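Local coordinates for protein type III Pentaketide Synthase (Neurospora crassa, PDB 3EUO) that probably works as an acyltransferase, building pentaketide chains as a type III polyketide synthase of the chalcone and stilbene synthase family, at residues V171-V176 against C204-I209; A294-G299 against S332-S337. All blocks are in the same frame, centred on the assembly; numbering follows the deposited sequence.

Contact 1: residues V171-V176 against C204-I209; sequences VLALEV and CASAVI
The flat groups that meet here are the peptides of V171, A173 and E175 and those of V208, S206 and C204. V171 pairs with V208, A173 with S206 and E175 with C204, all through backbone N-H...O bonds. Together they make an antiparallel ladder in the core sheet of the thiolase-like fold. Six bonds hold it, two for each hydrogen-bonded pair. The A173 N to S206 O bond, at 2.9 Å, is almost straight (176° at the hydrogen).

One face of the sheet carries L172, L174, A205 and A207. Here L174 CD1 lies 3.8 Å from A205 CB, and L172 CD1 is 3.9 Å from A207 CB. Both leucines have CG anti to the backbone N (L172 chi1 175°), and their ends come nearer the neighbouring strand. L84 and S89 of helix 70-96 lie over this side.

The other face carries V171, A173, E175, C204, S206 and V208. E175 bends away from the strand pair. Its carboxylate is gripped by T110, T112, the backbone N of C111 and S332. S206 OG is bonded to A333 O. F336 of helix 334-342 packs on V171, S206 and V208. V171 and V208 lie side by side, with V171 CB 3.7 Å from V208 CG2.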
loop_
_atom_site.group_PDB
_atom_site.type_symbol
_atom_site.label_atom_id
_atom_site.label_comp_id
_atom_site.label_asym_id
_atom_site.label_seq_id
_atom_site.Cartn_x
_atom_site.Cartn_y
_atom_site.Cartn_z
ATOM N N VAL A 171 -5.653 -11.318 6.443
ATOM C CA VAL A 171 -6.157 -10.299 5.512
ATOM C C VAL A 171 -7.034 -9.323 6.289
ATOM O O VAL A 171 -8.059 -9.715 6.844
ATOM C CB VAL A 171 -6.974 -10.908 4.357
ATOM C CG1 VAL A 171 -7.131 -9.884 3.221
ATOM C CG2 VAL A 171 -6.317 -12.187 3.831
ATOM N N LEU A 172 -6.645 -8.052 6.308
ATOM C CA LEU A 172 -7.224 -7.106 7.260
ATOM C C LEU A 172 -7.637 -5.782 6.619
ATOM O O LEU A 172 -6.884 -5.209 5.841
ATOM C CB LEU A 172 -6.225 -6.845 8.406
ATOM C CG LEU A 172 -6.560 -5.783 9.473
ATOM C CD1 LEU A 172 -7.723 -6.227 10.353
ATOM C CD2 LEU A 172 -5.325 -5.450 10.323
ATOM N N ALA A 173 -8.830 -5.306 6.968
ATOM C CA ALA A 173 -9.276 -3.967 6.564
ATOM C C ALA A 173 -9.702 -3.171 7.783
ATOM O O ALA A 173 -10.431 -3.675 8.645
ATOM C CB ALA A 173 -10.415 -4.058 5.571
ATOM N N LEU A 174 -9.225 -1.935 7.868
ATOM C CA LEU A 174 -9.641 -1.030 8.929
ATOM C C LEU A 174 -9.926 0.336 8.327
ATOM O O LEU A 174 -9.090 0.893 7.609
ATOM C CB LEU A 174 -8.555 -0.943 10.009
ATOM C CG LEU A 174 -8.620 0.190 11.044
ATOM C CD1 LEU A 174 -9.862 0.093 11.941
ATOM C CD2 LEU A 174 -7.354 0.193 11.890
ATOM N N GLU A 175 -11.102 0.879 8.630
ATOM C CA GLU A 175 -11.456 2.217 8.163
ATOM C C GLU A 175 -12.085 3.004 9.296
ATOM O O GLU A 175 -12.938 2.487 10.016
ATOM C CB GLU A 175 -12.412 2.174 6.959
ATOM C CG GLU A 175 -11.915 1.349 5.761
ATOM C CD GLU A 175 -10.782 1.997 4.967
ATOM O OE1 GLU A 175 -10.274 3.081 5.341
ATOM O OE2 GLU A 175 -10.390 1.397 3.941
ATOM N N VAL A 176 -11.604 4.227 9.477
ATOM C CA VAL A 176 -12.220 5.188 10.395
ATOM C C VAL A 176 -12.544 6.428 9.565
ATOM O O VAL A 176 -11.675 7.271 9.312
ATOM C CB VAL A 176 -11.297 5.553 11.583
ATOM C CG1 VAL A 176 -11.986 6.565 12.511
ATOM C CG2 VAL A 176 -10.897 4.296 12.369
ATOM N N CYS A 204 -15.193 0.563 10.921
ATOM C CA CYS A 204 -15.191 -0.881 11.138
ATOM C C CYS A 204 -13.813 -1.464 10.900
ATOM O O CYS A 204 -13.011 -0.902 10.156
ATOM C CB CYS A 204 -16.173 -1.571 10.183
ATOM S SG CYS A 204 -16.407 -3.353 10.471
ATOM N N ALA A 205 -13.548 -2.608 11.523
ATOM C CA ALA A 205 -12.411 -3.428 11.111
ATOM C C ALA A 205 -12.906 -4.838 10.901
ATOM O O ALA A 205 -13.782 -5.307 11.620
ATOM C CB ALA A 205 -11.300 -3.396 12.143
ATOM N N SER A 206 -12.354 -5.508 9.897
ATOM C CA SER A 206 -12.731 -6.880 9.616
ATOM C C SER A 206 -11.529 -7.622 9.076
ATOM O O SER A 206 -10.648 -7.024 8.463
ATOM C CB SER A 206 -13.875 -6.932 8.614
ATOM O OG SER A 206 -13.514 -6.295 7.407
ATOM N N ALA A 207 -11.494 -8.929 9.314
ATOM C CA ALA A 207 -10.350 -9.739 8.916
ATOM C C ALA A 207 -10.773 -11.139 8.521
ATOM O O ALA A 207 -11.793 -11.645 8.993
ATOM C CB ALA A 207 -9.324 -9.795 10.048
ATOM N N VAL A 208 -9.997 -11.738 7.623
ATOM C CA VAL A 208 -10.108 -13.161 7.328
ATOM C C VAL A 208 -8.723 -13.796 7.365
ATOM O O VAL A 208 -7.705 -13.117 7.205
ATOM C CB VAL A 208 -10.804 -13.470 5.965
ATOM C CG1 VAL A 208 -12.207 -12.845 5.908
ATOM C CG2 VAL A 208 -9.952 -13.014 4.777
ATOM N N ILE A 209 -8.695 -15.104 7.601
ATOM C CA ILE A 209 -7.488 -15.883 7.399
ATOM C C ILE A 209 -7.640 -16.628 6.086
ATOM O O ILE A 209 -8.624 -17.351 5.897
ATOM C CB ILE A 209 -7.260 -16.911 8.529
ATOM C CG1 ILE A 209 -7.177 -16.200 9.893
ATOM C CG2 ILE A 209 -6.027 -17.757 8.209
ATOM C CD1 ILE A 209 -6.038 -15.161 10.000
#

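Contact 2: residues A294-G299 against S332-S337; sequences AMHPGG and SATIFS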
loop_
_atom_site.group_PDB
_atom_site.type_symbol
_atom_site.label_atom_id
_atom_site.label_comp_id
_atom_site.label_asym_id
_atom_site.label_seq_id
_atom_site.Cartn_x
_atom_site.Cartn_y
_atom_site.Cartn_z
ATOM N N ALA A 294 -22.518 -11.604 -2.156
ATOM C CA ALA A 294 -21.925 -10.775 -1.123
ATOM C C ALA A 294 -21.462 -9.484 -1.803
ATOM O O ALA A 294 -20.315 -9.381 -2.247
ATOM C CB ALA A 294 -20.746 -11.503 -0.474
ATOM N N MET A 295 -22.370 -8.516 -1.909
ATOM C CA MET A 295 -22.054 -7.234 -2.537
ATOM C C MET A 295 -21.578 -6.229 -1.501
ATOM O O MET A 295 -22.134 -6.162 -0.405
ATOM C CB MET A 295 -23.295 -6.668 -3.236
ATOM C CG MET A 295 -23.069 -5.341 -3.962
ATOM S SD MET A 295 -22.182 -5.521 -5.528
ATOM C CE MET A 295 -23.078 -6.931 -6.189
ATOM N N HIS A 296 -20.560 -5.442 -1.843
ATOM C CA HIS A 296 -20.212 -4.299 -1.013
ATOM C C HIS A 296 -21.287 -3.236 -1.223
ATOM O O HIS A 296 -21.494 -2.778 -2.354
ATOM C CB HIS A 296 -18.840 -3.717 -1.359
ATOM C CG HIS A 296 -18.528 -2.469 -0.594
ATOM N ND1 HIS A 296 -18.420 -1.229 -1.188
ATOM C CD2 HIS A 296 -18.357 -2.265 0.733
ATOM C CE1 HIS A 296 -18.171 -0.320 -0.262
ATOM N NE2 HIS A 296 -18.122 -0.924 0.911
ATOM N N PRO A 297 -21.979 -2.845 -0.140
ATOM C CA PRO A 297 -23.083 -1.904 -0.281
ATOM C C PRO A 297 -22.583 -0.458 -0.272
ATOM O O PRO A 297 -22.736 0.252 0.731
ATOM C CB PRO A 297 -23.947 -2.212 0.937
ATOM C CG PRO A 297 -22.958 -2.649 1.998
ATOM C CD PRO A 297 -21.780 -3.265 1.263
ATOM N N GLY A 298 -21.977 -0.046 -1.386
ATOM C CA GLY A 298 -21.396 1.292 -1.520
ATOM C C GLY A 298 -22.429 2.394 -1.367
ATOM O O GLY A 298 -22.120 3.475 -0.861
ATOM N N GLY A 299 -23.652 2.100 -1.805
ATOM C CA GLY A 299 -24.824 2.971 -1.653
ATOM C C GLY A 299 -26.061 2.144 -1.978
ATOM O O GLY A 299 -25.945 1.062 -2.560
ATOM N N SER A 332 -13.506 -0.310 2.850
ATOM C CA SER A 332 -12.878 -1.615 2.601
ATOM C C SER A 332 -13.212 -2.704 3.630
ATOM O O SER A 332 -13.064 -3.893 3.339
ATOM C CB SER A 332 -11.352 -1.473 2.503
ATOM O OG SER A 332 -10.794 -1.190 3.775
ATOM N N ALA A 333 -13.645 -2.293 4.824
ATOM C CA ALA A 333 -13.932 -3.239 5.915
ATOM C C ALA A 333 -15.298 -3.924 5.796
ATOM O O ALA A 333 -15.563 -4.915 6.485
ATOM C CB ALA A 333 -13.800 -2.540 7.273
ATOM N N THR A 334 -16.159 -3.414 4.920
ATOM C CA THR A 334 -17.538 -3.894 4.878
ATOM C C THR A 334 -17.668 -5.294 4.287
ATOM O O THR A 334 -18.494 -6.086 4.749
ATOM C CB THR A 334 -18.471 -2.948 4.096
ATOM O OG1 THR A 334 -18.219 -1.596 4.488
ATOM C CG2 THR A 334 -19.933 -3.284 4.383
ATOM N N ILE A 335 -16.869 -5.593 3.267
ATOM C CA ILE A 335 -17.051 -6.850 2.542
ATOM C C ILE A 335 -16.822 -8.080 3.419
ATOM O O ILE A 335 -17.588 -9.043 3.326
ATOM C CB ILE A 335 -16.274 -6.924 1.186
ATOM C CG1 ILE A 335 -16.733 -8.127 0.344
ATOM C CG2 ILE A 335 -14.764 -6.970 1.402
ATOM C CD1 ILE A 335 -18.238 -8.185 0.082
ATOM N N PHE A 336 -15.796 -8.054 4.275
ATOM C CA PHE A 336 -15.568 -9.203 5.163
ATOM C C PHE A 336 -16.666 -9.287 6.221
ATOM O O PHE A 336 -17.018 -10.380 6.678
ATOM C CB PHE A 336 -14.176 -9.178 5.820
ATOM C CG PHE A 336 -13.010 -9.262 4.845
ATOM C CD1 PHE A 336 -13.162 -9.797 3.571
ATOM C CD2 PHE A 336 -11.739 -8.834 5.244
ATOM C CE1 PHE A 336 -12.079 -9.870 2.683
ATOM C CE2 PHE A 336 -10.654 -8.909 4.376
ATOM C CZ PHE A 336 -10.820 -9.428 3.093
ATOM N N SER A 337 -17.206 -8.128 6.597
ATOM C CA SER A 337 -18.344 -8.053 7.504
ATOM C C SER A 337 -19.571 -8.725 6.885
ATOM O O SER A 337 -20.266 -9.490 7.558
ATOM C CB SER A 337 -18.644 -6.597 7.868
ATOM O OG SER A 337 -19.665 -6.519 8.839
#
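The backbones come nearest at H296 and I335, whose CA atoms are 5.4 Å apart, just where strand 292-295 gives way to an inverse gamma turn centred on P297. A weak bond from G298 N to H296 O, 2.9 Å long, spans this turn. No hydrogen bond joins the two segments.

T334 meets the imidazole of H296 at its edge, in the ring plane, with T334 CB 3.4 Å from H296 CD2. The two side chains cross at about a right angle. T334 CG2 lies 3.6 Å from P297 CD. T334 OG1 is bonded to S331 O instead.

Here helix 334-342 packs, through T334 and I335, on the end of the buried strand 292-295 of the thiolase-like fold. H296 NE2 makes a weak hydrogen bond with N329 OD1, as in the Cys-His-Asn catalytic triad of chalcone synthases. C143, oxidised to 3-sulfinoalanine here, would probably be the cysteine. An alanine at H296 would take away the ring, and is likely to leave T334 CB without its neighbour and N329 OD1 without its weak hydrogen-bond partner.

With CG1 opposite the backbone N (chi1 -168°), I335 brings its CD1 up against A294, 3.3 Å from A294 O and 4.2 Å from A294 CB.

The centres of contacts 1 and 2 are about 11 Å apart. Both segments of contact 1 precede both of contact 2 in the sequence. Contact 1 belongs to the N-terminal chalcone synthase domain and contact 2 to the C-terminal one. Contact 1 joins neighbouring strands 168-175 and 204-211, while contact 2 sits at strand 292-295, outermost within this chain. These strands count as one mixed sheet, but helix 334-342 lies between its two parts, consistent with the layered thiolase fold. T334 and I335 face 294-299, and F336 faces contact 1. S332 and A333 reach back to 171-176 and 204-209, so the residues before the helix tie the H296 region to the strands of contact 1.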